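Local coordinates for CELL division control protein 6 (Pyrobaculum aerophilum, PDB 1FNN) that binds ADP and magnesium through an AAA+ ATPase domain, probably hydrolyses ATP, and is thought to regulate the initiation of DNA replication, at residues I278-E281 with V282-L286; P287-E290 with K291-L294; A296-R299 with S300-S304; E315-Y318 with K319-E323; V379-K382 with L383-E387. All blocks are in the same frame, centred on the assembly; numbering follows the deposited sequence.

How the contacts relate
All five contacts belong to the C-terminal, winged-helix end of the chain, away from the nucleotide site. In chain order, contact 1 forms helix 280-285, contacts 2 and 3 are successive parts of helix 288-304, contact 4 lies on helix 311-324, and contact 5 lies on the final helix 373-387. Helix 288-304 is the common element: the centre of contact 2 is about 11 Å from those of contacts 1 and 4 and about 10 Å from that of contact 5, and it touches all three. Contacts 1 and 4, with centres about 21 Å apart, do not meet. The last helix thus folds back on the opening ones, tying the domain's two ends together.

Contact 1: I278-E281 with V282-L286; sequences ISEE and VLIGL
V282 meets S279 through its backbone amide: V282 N donates to S279 OG at 3.0 Å with an N-H...O angle of 153°, and more weakly to S279 O. The methyl CG2 of V282 stands beside the same hydroxyl oxygen, 3.9 Å from S279 OG, so the cap has an apolar flank. Because OG of S279 lies opposite the backbone N (chi1 154°), it swings alongside its own carbonyl and reaches forward over the start of the helix. The carbonyl of S279 is also used, taking L283 N at 3.2 Å. This is serine N-capping, with S279 satisfying amides that the first turn of helix 280-285 cannot pair internally. I278 and L283, the residue before the N-cap and the fourth residue after it, form a hydrophobic staple: the CG2 branch of I278 meets L283 CD2 at 3.8 Å, the two side chains crossing at about a right angle. L283 itself is buried, also resting on L376 and L383 of helix 373-387. E280 opens the helix proper. Its carbonyl accepts I284 N at 3.0 Å, and I284 CG1 leans against that oxygen, with CG1 to E280 O at 3.3 Å. The side chains pass obliquely, E280 CG lying 4.2 Å from I284 CD1, and E280's extended chain ends in a salt bridge with K382 of the last helix. The adjoining E281 is in contact largely through its backbone and CB, which lie against V282, while its extended carboxylate stays exposed.

Contact 2: P287-E290 with K291-L294; sequences PLHE and KLFL
The imidazole of H289 has the methyl CD1 of L292 over one face, a CH-pi contact in which CD1 sits 3.8 Å from the ring centroid and 18° off the ring normal. That methyl is displaced toward the ring's rim, its nearest ring atoms being ND1 and CE1. L288 approaches the same methyl, with L288 CG 4.0 Å from L292 CD1, so L292's end is shared between an apolar chain and an aromatic face. Both ring nitrogens of H289 have partners outside the segments: ND1 is hydrogen-bonded to the hydroxyl of Y318, NE2 to the carboxylate of E327. Along the backbone every carbonyl of 287-290 is engaged. P287, at the N-cap position, has no amide proton to give but accepts K291 N at 3.1 Å, the N-H...O angle being 166°. L288 O takes L292 N at 3.0 Å, H289 O takes F293 N at 2.9 Å, and E290 O takes L294 N at 2.8 Å. K291 is buried, and its chain, bent at the last torsion (chi4 75°), delivers NZ to the carbonyls of I284 and L286 near the end of helix 280-285; E387 adds a weak, long ion pair. E290's carboxylate lies close to that of D341, a like-charged neighbour. Two consequences follow. The ammonium of K291 ties the carbonyls of one helix end to the next helix, and the E290-D341 proximity would probably raise the proton affinity of one of those carboxylates.

Contact 3: A296-R299 with S300-S304; sequences AIVR and SLKIS
A296 O is held by two donors: S300 N gives to it at 3.1 Å with an N-H...O angle of 159°, and the hydroxyl of S317 bonds to it from helix 311-324. S300 OG, 3.0 Å from A296 O, is a possible third. It reaches back because it stands beside its own backbone N (chi1 -51°), facing the preceding turn. S300 OG is hydrogen-bonded to D313 OD1, so whether its proton also serves A296 O is not settled. The following residues are held by ordinary i to i+4 bonds, L301 N to I297 O at 3.0 Å and K302 N to V298 O at 3.1 Å. Apolar contacts run beside them. I297 CG2 lies 3.9 Å from L301 CD1, the two buried chains side by side and pointing the same way. V298 CG1 likewise borders the aliphatic part of K302, touching its CD at 3.8 Å, before that chain bends and carries NZ to a salt bridge with E377. On the outer side, I303 CD1 comes within 3.3 Å of R299 O, while the extended R299 puts NH1 in a salt bridge with E324. This part of helix 288-304 therefore lies among several elements of the winged-helix domain: helix 311-324 meets A296 and S300, helix 373-387 meets V298 and L301, and strand 309-310 packs against S300, L301 and S304.

Contact 4: E315-Y318 with K319-E323; sequences EESY and KIVCE
K319 NZ and E316 OE2 form a salt bridge at 3.1 Å, spaced three residues apart on the exposed face of the helix. The ammonium meets the syn side of OE2, 23° out of the carboxylate plane; E316's bend at its second torsion (chi2 -52°) folds the acid over K319, whose extended chain also puts CD 3.6 Å from E316 OE1. E315 is a looser neighbour, its OE2 4.5 Å from K319 NZ, and its OE1 bonds to H332. On the buried side lies a Cys sulfur-aromatic contact. C322 SG sits over one face of the Y318 ring, displaced toward the rim, 3.6 Å from the centroid and 24° off the normal, nearest CZ and CE1. Besides H289, the Y318 hydroxyl is bonded to the backbone N of R330. Among the backbone bonds, C322 N to Y318 O and V321 N to S317 O each measure 2.9 Å, K319 N to E315 O is 3.0 Å, and I320 N to E316 O is weak. With the E316-K319 salt bridge outward and tyrosine inward, the amphipathic helix 311-324 follows strand 309-310 and precedes helix 332-344, the place of the second helix in a winged-helix fold.

Contact 5: V379-K382 with L383-E387; sequences VITK and LIKEE
K385 N donates to T381 O and I384 N to I380 O, both at 2.9 Å, followed by E386 N to K382 O at 3.0 Å and L383 N to V379 O at 3.1 Å. K382 and E386 lie side by side, but their charged ends do not meet: K382 NZ is 5.2 Å from E386 OE1. The chain of K382 is bent at its second and third torsions (chi3 -40°), which turns NZ toward its salt-bridge partner E280. In T381 a chi1 of -70° puts OG1 beside the backbone N, where it bonds to the carbonyl of E377 one turn back, and sets CG2 anti to that N, against K385 CE and 3.6 Å from K385 NZ. These turns close helix 373-387, the C-terminal helix that packs against the winged-helix domain's opening helices 280-285 and 288-304. Apolar packing lies on that side. V379 CG1 meets L383 CD1 at 4.1 Å with the chains parallel in direction, and L383 is buried against I284. I380 and I384 instead pass at a slant, I380 CG2 to I384 CD1 being 4.0 Å; L294 backs I380 and L295 backs I384, while K291 lies against both L383 and I384.

Contact 1: I278-E281 with V282-L286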
loop_
_atom_site.group_PDB
_atom_site.type_symbol
_atom_site.label_atom_id
_atom_site.label_comp_id
_atom_site.label_asym_id
_atom_site.label_seq_id
_atom_site.Cartn_x
_atom_site.Cartn_y
_atom_site.Cartn_z
ATOM N N ILE A 278 16.657 9.566 -6.840
ATOM C CA ILE A 278 17.522 8.921 -7.850
ATOM C C ILE A 278 18.953 8.857 -7.333
ATOM O O ILE A 278 19.515 9.846 -6.887
ATOM C CB ILE A 278 17.393 9.616 -9.213
ATOM C CG1 ILE A 278 16.046 9.243 -9.883
ATOM C CG2 ILE A 278 18.558 9.209 -10.114
ATOM C CD1 ILE A 278 15.622 10.283 -10.914
ATOM N N SER A 279 19.555 7.677 -7.351
ATOM C CA SER A 279 20.932 7.524 -6.866
ATOM C C SER A 279 21.963 8.206 -7.760
ATOM O O SER A 279 22.049 7.933 -8.964
ATOM C CB SER A 279 21.241 6.027 -6.765
ATOM O OG SER A 279 22.635 5.816 -6.900
ATOM N N GLU A 280 22.935 8.906 -7.161
ATOM C CA GLU A 280 24.027 9.474 -7.956
ATOM C C GLU A 280 24.882 8.339 -8.527
ATOM O O GLU A 280 25.393 8.432 -9.643
ATOM C CB GLU A 280 24.909 10.447 -7.182
ATOM C CG GLU A 280 25.987 11.064 -8.073
ATOM C CD GLU A 280 26.512 12.390 -7.564
ATOM O OE1 GLU A 280 25.778 13.097 -6.837
ATOM O OE2 GLU A 280 27.664 12.729 -7.893
ATOM N N GLU A 281 24.979 7.236 -7.797
ATOM C CA GLU A 281 25.724 6.070 -8.207
ATOM C C GLU A 281 25.182 5.493 -9.517
ATOM O O GLU A 281 25.975 5.104 -10.374
ATOM C CB GLU A 281 25.648 4.981 -7.137
ATOM C CG GLU A 281 26.248 5.330 -5.790
ATOM C CD GLU A 281 26.073 4.207 -4.774
ATOM O OE1 GLU A 281 25.492 3.161 -5.153
ATOM O OE2 GLU A 281 26.512 4.373 -3.615
ATOM N N VAL A 282 23.857 5.428 -9.636
ATOM C CA VAL A 282 23.272 4.882 -10.863
ATOM C C VAL A 282 23.416 5.871 -12.008
ATOM O O VAL A 282 23.845 5.425 -13.087
ATOM C CB VAL A 282 21.820 4.406 -10.713
ATOM C CG1 VAL A 282 21.243 3.964 -12.054
ATOM C CG2 VAL A 282 21.766 3.243 -9.719
ATOM N N LEU A 283 23.498 7.170 -11.714
ATOM C CA LEU A 283 23.707 8.116 -12.797
ATOM C C LEU A 283 25.122 8.019 -13.371
ATOM O O LEU A 283 25.304 8.080 -14.597
ATOM C CB LEU A 283 23.428 9.551 -12.343
ATOM C CG LEU A 283 21.944 9.769 -11.889
ATOM C CD1 LEU A 283 21.742 11.229 -11.557
ATOM C CD2 LEU A 283 20.988 9.358 -12.995
ATOM N N ILE A 284 26.100 7.848 -12.507
ATOM C CA ILE A 284 27.514 7.915 -12.905
ATOM C C ILE A 284 27.838 6.906 -14.004
ATOM O O ILE A 284 28.495 7.247 -14.995
ATOM C CB ILE A 284 28.418 7.707 -11.665
ATOM C CG1 ILE A 284 28.471 8.989 -10.832
ATOM C CG2 ILE A 284 29.828 7.280 -12.062
ATOM C CD1 ILE A 284 29.196 8.842 -9.513
ATOM N N GLY A 285 27.324 5.698 -13.847
ATOM C CA GLY A 285 27.452 4.617 -14.782
ATOM C C GLY A 285 26.740 4.762 -16.112
ATOM O O GLY A 285 27.123 4.009 -17.008
ATOM N N LEU A 286 25.765 5.638 -16.329
ATOM C CA LEU A 286 25.137 5.726 -17.642
ATOM C C LEU A 286 26.231 6.123 -18.650
ATOM O O LEU A 286 27.006 7.060 -18.390
ATOM C CB LEU A 286 24.016 6.779 -17.649
ATOM C CG LEU A 286 22.963 6.551 -16.523
ATOM C CD1 LEU A 286 21.880 7.611 -16.552
ATOM C CD2 LEU A 286 22.376 5.148 -16.545
#

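Contact 2: P287-E290 with K291-L294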
loop_
_atom_site.group_PDB
_atom_site.type_symbol
_atom_site.label_atom_id
_atom_site.label_comp_id
_atom_site.label_asym_id
_atom_site.label_seq_id
_atom_site.Cartn_x
_atom_site.Cartn_y
_atom_site.Cartn_z
ATOM N N PRO A 287 26.056 5.665 -19.868
ATOM C CA PRO A 287 26.862 6.123 -20.991
ATOM C C PRO A 287 26.655 7.609 -21.169
ATOM O O PRO A 287 25.508 8.081 -20.926
ATOM C CB PRO A 287 26.252 5.437 -22.210
ATOM C CG PRO A 287 25.689 4.169 -21.650
ATOM C CD PRO A 287 25.208 4.502 -20.248
ATOM N N LEU A 288 27.638 8.285 -21.773
ATOM C CA LEU A 288 27.524 9.692 -22.069
ATOM C C LEU A 288 26.209 10.129 -22.701
ATOM O O LEU A 288 25.581 11.107 -22.295
ATOM C CB LEU A 288 28.651 10.196 -23.011
ATOM C CG LEU A 288 28.641 11.644 -23.438
ATOM C CD1 LEU A 288 28.704 12.600 -22.248
ATOM C CD2 LEU A 288 29.803 11.983 -24.397
ATOM N N HIS A 289 25.826 9.595 -23.849
ATOM C CA HIS A 289 24.641 10.009 -24.566
ATOM C C HIS A 289 23.333 9.701 -23.795
ATOM O O HIS A 289 22.353 10.334 -24.118
ATOM C CB HIS A 289 24.635 9.408 -25.987
ATOM C CG HIS A 289 25.487 10.369 -26.793
ATOM N ND1 HIS A 289 24.949 11.450 -27.454
ATOM C CD2 HIS A 289 26.829 10.390 -27.018
ATOM C CE1 HIS A 289 25.934 12.099 -28.063
ATOM N NE2 HIS A 289 27.072 11.478 -27.812
ATOM N N GLU A 290 23.294 8.693 -22.970
ATOM C CA GLU A 290 22.144 8.421 -22.099
ATOM C C GLU A 290 22.035 9.504 -21.029
ATOM O O GLU A 290 20.928 9.912 -20.675
ATOM C CB GLU A 290 22.260 7.039 -21.460
ATOM C CG GLU A 290 21.044 6.644 -20.590
ATOM C CD GLU A 290 21.020 5.168 -20.259
ATOM O OE1 GLU A 290 20.243 4.752 -19.370
ATOM O OE2 GLU A 290 21.772 4.365 -20.871
ATOM N N LYS A 291 23.151 9.993 -20.472
ATOM C CA LYS A 291 23.194 11.170 -19.637
ATOM C C LYS A 291 22.665 12.404 -20.345
ATOM O O LYS A 291 21.842 13.155 -19.825
ATOM C CB LYS A 291 24.590 11.574 -19.092
ATOM C CG LYS A 291 25.164 10.535 -18.113
ATOM C CD LYS A 291 26.408 11.155 -17.494
ATOM C CE LYS A 291 27.010 10.438 -16.329
ATOM N NZ LYS A 291 27.763 9.214 -16.725
ATOM N N LEU A 292 23.096 12.660 -21.572
ATOM C CA LEU A 292 22.668 13.778 -22.370
ATOM C C LEU A 292 21.163 13.645 -22.661
ATOM O O LEU A 292 20.460 14.655 -22.619
ATOM C CB LEU A 292 23.450 13.818 -23.727
ATOM C CG LEU A 292 24.965 14.175 -23.548
ATOM C CD1 LEU A 292 25.720 13.955 -24.873
ATOM C CD2 LEU A 292 25.112 15.613 -23.086
ATOM N N PHE A 293 20.724 12.448 -22.987
ATOM C CA PHE A 293 19.296 12.248 -23.242
ATOM C C PHE A 293 18.494 12.465 -21.912
ATOM O O PHE A 293 17.462 13.108 -22.001
ATOM C CB PHE A 293 19.083 10.814 -23.686
ATOM C CG PHE A 293 17.678 10.593 -24.221
ATOM C CD1 PHE A 293 17.157 11.376 -25.213
ATOM C CD2 PHE A 293 16.919 9.567 -23.667
ATOM C CE1 PHE A 293 15.870 11.175 -25.701
ATOM C CE2 PHE A 293 15.623 9.351 -24.146
ATOM C CZ PHE A 293 15.109 10.152 -25.155
ATOM N N LEU A 294 19.009 12.001 -20.782
ATOM C CA LEU A 294 18.289 12.248 -19.525
ATOM C C LEU A 294 18.269 13.733 -19.227
ATOM O O LEU A 294 17.197 14.341 -18.970
ATOM C CB LEU A 294 18.932 11.457 -18.385
ATOM C CG LEU A 294 18.334 11.723 -16.983
ATOM C CD1 LEU A 294 16.856 11.292 -16.959
ATOM C CD2 LEU A 294 19.136 10.936 -15.954
#

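Contact 3: A296-R299 with S300-S304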
loop_
_atom_site.group_PDB
_atom_site.type_symbol
_atom_site.label_atom_id
_atom_site.label_comp_id
_atom_site.label_asym_id
_atom_site.label_seq_id
_atom_site.Cartn_x
_atom_site.Cartn_y
_atom_site.Cartn_z
ATOM N N ALA A 296 18.214 15.964 -21.474
ATOM C CA ALA A 296 17.252 16.547 -22.383
ATOM C C ALA A 296 15.794 16.402 -21.813
ATOM O O ALA A 296 14.911 17.186 -22.163
ATOM C CB ALA A 296 17.275 15.762 -23.695
ATOM N N ILE A 297 15.479 15.221 -21.339
ATOM C CA ILE A 297 14.129 14.936 -20.784
ATOM C C ILE A 297 13.909 15.907 -19.629
ATOM O O ILE A 297 12.877 16.558 -19.507
ATOM C CB ILE A 297 14.086 13.480 -20.310
ATOM C CG1 ILE A 297 14.123 12.504 -21.504
ATOM C CG2 ILE A 297 12.818 13.218 -19.467
ATOM C CD1 ILE A 297 14.370 11.066 -21.052
ATOM N N VAL A 298 14.849 16.057 -18.715
ATOM C CA VAL A 298 14.837 17.041 -17.671
ATOM C C VAL A 298 14.557 18.442 -18.193
ATOM O O VAL A 298 13.699 19.169 -17.620
ATOM C CB VAL A 298 16.114 17.048 -16.827
ATOM C CG1 VAL A 298 16.113 18.277 -15.888
ATOM C CG2 VAL A 298 16.295 15.779 -16.015
ATOM N N ARG A 299 15.236 18.898 -19.252
ATOM C CA ARG A 299 14.981 20.225 -19.817
ATOM C C ARG A 299 13.621 20.406 -20.464
ATOM O O ARG A 299 12.935 21.462 -20.261
ATOM C CB ARG A 299 16.075 20.644 -20.863
ATOM C CG ARG A 299 17.385 20.899 -20.126
ATOM C CD ARG A 299 18.376 21.766 -20.887
ATOM N NE ARG A 299 19.640 21.826 -20.134
ATOM C CZ ARG A 299 20.780 22.253 -20.675
ATOM N NH1 ARG A 299 20.796 22.647 -21.941
ATOM N NH2 ARG A 299 21.875 22.274 -19.923
ATOM N N SER A 300 13.085 19.429 -21.155
ATOM C CA SER A 300 11.773 19.542 -21.743
ATOM C C SER A 300 10.698 19.621 -20.596
ATOM O O SER A 300 9.679 20.249 -20.851
ATOM C CB SER A 300 11.357 18.370 -22.605
ATOM O OG SER A 300 12.367 18.064 -23.557
ATOM N N LEU A 301 10.888 18.845 -19.557
ATOM C CA LEU A 301 9.887 18.771 -18.471
ATOM C C LEU A 301 9.885 20.055 -17.664
ATOM O O LEU A 301 8.825 20.580 -17.301
ATOM C CB LEU A 301 10.202 17.576 -17.563
ATOM C CG LEU A 301 9.765 16.196 -18.025
ATOM C CD1 LEU A 301 10.390 15.135 -17.131
ATOM C CD2 LEU A 301 8.221 16.061 -18.047
ATOM N N LYS A 302 11.048 20.695 -17.465
ATOM C CA LYS A 302 11.144 22.023 -16.904
ATOM C C LYS A 302 10.387 23.067 -17.708
ATOM O O LYS A 302 9.780 23.965 -17.120
ATOM C CB LYS A 302 12.608 22.471 -16.749
ATOM C CG LYS A 302 13.249 21.904 -15.509
ATOM C CD LYS A 302 14.758 21.868 -15.609
ATOM C CE LYS A 302 15.420 22.420 -14.357
ATOM N NZ LYS A 302 15.521 23.914 -14.483
ATOM N N ILE A 303 10.438 22.987 -19.020
ATOM C CA ILE A 303 9.735 23.867 -19.935
ATOM C C ILE A 303 8.246 23.544 -19.952
ATOM O O ILE A 303 7.412 24.450 -20.006
ATOM C CB ILE A 303 10.309 23.737 -21.360
ATOM C CG1 ILE A 303 11.709 24.385 -21.395
ATOM C CG2 ILE A 303 9.442 24.330 -22.453
ATOM C CD1 ILE A 303 12.570 23.862 -22.531
ATOM N N SER A 304 7.870 22.278 -20.080
ATOM C CA SER A 304 6.458 21.947 -20.161
ATOM C C SER A 304 5.701 22.322 -18.879
ATOM O O SER A 304 4.505 22.593 -18.983
ATOM C CB SER A 304 6.274 20.454 -20.454
ATOM O OG SER A 304 6.627 19.731 -19.269
#

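Contact 4: E315-Y318 with K319-E323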
loop_
_atom_site.group_PDB
_atom_site.type_symbol
_atom_site.label_atom_id
_atom_site.label_comp_id
_atom_site.label_asym_id
_atom_site.label_seq_id
_atom_site.Cartn_x
_atom_site.Cartn_y
_atom_site.Cartn_z
ATOM N N GLU A 315 13.650 14.123 -27.848
ATOM C CA GLU A 315 14.610 14.003 -28.962
ATOM C C GLU A 315 14.936 15.360 -29.571
ATOM O O GLU A 315 16.127 15.735 -29.600
ATOM C CB GLU A 315 14.138 13.030 -30.044
ATOM C CG GLU A 315 15.143 13.018 -31.215
ATOM C CD GLU A 315 14.950 11.848 -32.153
ATOM O OE1 GLU A 315 13.830 11.316 -32.186
ATOM O OE2 GLU A 315 15.903 11.439 -32.864
ATOM N N GLU A 316 13.957 16.258 -29.707
ATOM C CA GLU A 316 14.290 17.616 -30.141
ATOM C C GLU A 316 15.092 18.359 -29.106
ATOM O O GLU A 316 16.024 19.133 -29.394
ATOM C CB GLU A 316 13.051 18.401 -30.598
ATOM C CG GLU A 316 12.550 17.901 -31.952
ATOM C CD GLU A 316 13.663 17.853 -33.008
ATOM O OE1 GLU A 316 14.471 18.811 -33.091
ATOM O OE2 GLU A 316 13.725 16.840 -33.748
ATOM N N SER A 317 14.806 18.152 -27.819
ATOM C CA SER A 317 15.572 18.761 -26.746
ATOM C C SER A 317 17.021 18.230 -26.786
ATOM O O SER A 317 17.963 18.944 -26.414
ATOM C CB SER A 317 14.898 18.391 -25.402
ATOM O OG SER A 317 15.671 18.889 -24.319
ATOM N N TYR A 318 17.139 16.935 -26.987
ATOM C CA TYR A 318 18.399 16.207 -26.991
ATOM C C TYR A 318 19.331 16.700 -28.122
ATOM O O TYR A 318 20.515 16.931 -27.888
ATOM C CB TYR A 318 18.129 14.698 -27.114
ATOM C CG TYR A 318 19.361 13.857 -27.459
ATOM C CD1 TYR A 318 20.304 13.476 -26.528
ATOM C CD2 TYR A 318 19.559 13.446 -28.783
ATOM C CE1 TYR A 318 21.416 12.716 -26.854
ATOM C CE2 TYR A 318 20.672 12.682 -29.122
ATOM C CZ TYR A 318 21.578 12.327 -28.177
ATOM O OH TYR A 318 22.688 11.559 -28.550
ATOM N N LYS A 319 18.773 17.013 -29.283
ATOM C CA LYS A 319 19.606 17.647 -30.337
ATOM C C LYS A 319 20.194 18.973 -29.904
ATOM O O LYS A 319 21.393 19.281 -30.075
ATOM C CB LYS A 319 18.740 17.796 -31.579
ATOM C CG LYS A 319 18.351 16.439 -32.152
ATOM C CD LYS A 319 17.398 16.658 -33.334
ATOM C CE LYS A 319 17.133 15.304 -33.975
ATOM N NZ LYS A 319 16.111 15.350 -35.056
ATOM N N ILE A 320 19.401 19.802 -29.208
ATOM C CA ILE A 320 19.872 21.058 -28.686
ATOM C C ILE A 320 20.933 20.833 -27.631
ATOM O O ILE A 320 21.953 21.537 -27.624
ATOM C CB ILE A 320 18.708 21.905 -28.091
ATOM C CG1 ILE A 320 17.811 22.329 -29.257
ATOM C CG2 ILE A 320 19.210 23.105 -27.294
ATOM C CD1 ILE A 320 16.453 22.867 -28.842
ATOM N N VAL A 321 20.693 19.906 -26.695
ATOM C CA VAL A 321 21.636 19.616 -25.643
ATOM C C VAL A 321 23.002 19.214 -26.285
ATOM O O VAL A 321 24.092 19.563 -25.752
ATOM C CB VAL A 321 21.096 18.582 -24.665
ATOM C CG1 VAL A 321 22.167 17.985 -23.772
ATOM C CG2 VAL A 321 20.007 19.216 -23.734
ATOM N N CYS A 322 22.948 18.283 -27.209
ATOM C CA CYS A 322 24.169 17.779 -27.865
ATOM C C CYS A 322 25.026 18.892 -28.460
ATOM O O CYS A 322 26.207 18.941 -28.080
ATOM C CB CYS A 322 23.822 16.734 -28.932
ATOM S SG CYS A 322 23.453 15.130 -28.187
ATOM N N GLU A 323 24.448 19.813 -29.218
ATOM C CA GLU A 323 25.173 20.944 -29.754
ATOM C C GLU A 323 25.750 21.889 -28.722
ATOM O O GLU A 323 26.962 22.209 -28.760
ATOM C CB GLU A 323 24.296 21.763 -30.725
ATOM C CG GLU A 323 25.097 22.720 -31.602
ATOM C CD GLU A 323 26.287 22.037 -32.288
ATOM O OE1 GLU A 323 26.163 20.868 -32.732
ATOM O OE2 GLU A 323 27.347 22.697 -32.364
#

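Contact 5: V379-K382 with L383-E387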
loop_
_atom_site.group_PDB
_atom_site.type_symbol
_atom_site.label_atom_id
_atom_site.label_comp_id
_atom_site.label_asym_id
_atom_site.label_seq_id
_atom_site.Cartn_x
_atom_site.Cartn_y
_atom_site.Cartn_z
ATOM N N VAL A 379 23.001 17.593 -10.789
ATOM C CA VAL A 379 23.869 16.435 -10.639
ATOM C C VAL A 379 24.258 15.844 -12.012
ATOM O O VAL A 379 25.444 15.532 -12.209
ATOM C CB VAL A 379 23.255 15.306 -9.801
ATOM C CG1 VAL A 379 24.165 14.096 -9.778
ATOM C CG2 VAL A 379 22.990 15.784 -8.371
ATOM N N ILE A 380 23.301 15.833 -12.924
ATOM C CA ILE A 380 23.576 15.245 -14.242
ATOM C C ILE A 380 24.529 16.152 -15.017
ATOM O O ILE A 380 25.507 15.680 -15.622
ATOM C CB ILE A 380 22.320 15.018 -15.094
ATOM C CG1 ILE A 380 21.232 14.309 -14.281
ATOM C CG2 ILE A 380 22.698 14.067 -16.267
ATOM C CD1 ILE A 380 19.926 14.189 -15.062
ATOM N N THR A 381 24.285 17.448 -14.952
ATOM C CA THR A 381 25.173 18.441 -15.577
ATOM C C THR A 381 26.598 18.356 -15.048
ATOM O O THR A 381 27.589 18.379 -15.818
ATOM C CB THR A 381 24.578 19.836 -15.345
ATOM O OG1 THR A 381 23.389 19.943 -16.144
ATOM C CG2 THR A 381 25.465 20.989 -15.776
ATOM N N LYS A 382 26.737 18.228 -13.731
ATOM C CA LYS A 382 28.056 18.036 -13.140
ATOM C C LYS A 382 28.746 16.823 -13.801
ATOM O O LYS A 382 29.973 16.841 -13.975
ATOM C CB LYS A 382 27.985 17.796 -11.645
ATOM C CG LYS A 382 29.238 17.900 -10.827
ATOM C CD LYS A 382 29.440 16.787 -9.825
ATOM C CE LYS A 382 28.223 16.302 -9.077
ATOM N NZ LYS A 382 28.504 15.178 -8.147
ATOM N N LEU A 383 28.080 15.658 -13.790
ATOM C CA LEU A 383 28.646 14.441 -14.332
ATOM C C LEU A 383 28.997 14.556 -15.814
ATOM O O LEU A 383 30.025 14.019 -16.206
ATOM C CB LEU A 383 27.734 13.231 -14.104
ATOM C CG LEU A 383 27.405 12.982 -12.613
ATOM C CD1 LEU A 383 26.297 11.918 -12.509
ATOM C CD2 LEU A 383 28.615 12.542 -11.816
ATOM N N ILE A 384 28.159 15.167 -16.622
ATOM C CA ILE A 384 28.460 15.351 -18.038
ATOM C C ILE A 384 29.716 16.225 -18.226
ATOM O O ILE A 384 30.643 15.924 -19.003
ATOM C CB ILE A 384 27.277 15.974 -18.740
ATOM C CG1 ILE A 384 26.098 14.949 -18.704
ATOM C CG2 ILE A 384 27.656 16.382 -20.169
ATOM C CD1 ILE A 384 24.843 15.588 -19.245
ATOM N N LYS A 385 29.773 17.310 -17.472
ATOM C CA LYS A 385 30.877 18.245 -17.506
ATOM C C LYS A 385 32.166 17.543 -17.134
ATOM O O LYS A 385 33.170 17.865 -17.817
ATOM C CB LYS A 385 30.680 19.503 -16.634
ATOM C CG LYS A 385 29.633 20.375 -17.362
ATOM C CD LYS A 385 29.387 21.676 -16.602
ATOM C CE LYS A 385 28.366 22.492 -17.411
ATOM N NZ LYS A 385 27.760 23.577 -16.578
ATOM N N GLU A 386 32.130 16.696 -16.101
ATOM C CA GLU A 386 33.346 16.000 -15.747
ATOM C C GLU A 386 33.788 15.054 -16.863
ATOM O O GLU A 386 34.990 14.798 -17.052
ATOM C CB GLU A 386 33.278 15.349 -14.384
ATOM C CG GLU A 386 32.815 13.961 -14.125
ATOM C CD GLU A 386 32.655 13.581 -12.659
ATOM O OE1 GLU A 386 32.143 14.381 -11.845
ATOM O OE2 GLU A 386 33.050 12.449 -12.304
ATOM N N GLU A 387 32.855 14.286 -17.446
ATOM C CA GLU A 387 33.242 13.320 -18.494
ATOM C C GLU A 387 33.777 14.092 -19.692
ATOM O O GLU A 387 34.696 13.621 -20.390
ATOM C CB GLU A 387 32.052 12.434 -18.805
ATOM C CG GLU A 387 31.921 11.577 -20.033
ATOM C CD GLU A 387 30.923 10.431 -19.791
ATOM O OE1 GLU A 387 29.918 10.644 -19.071
ATOM O OE2 GLU A 387 31.138 9.322 -20.300
#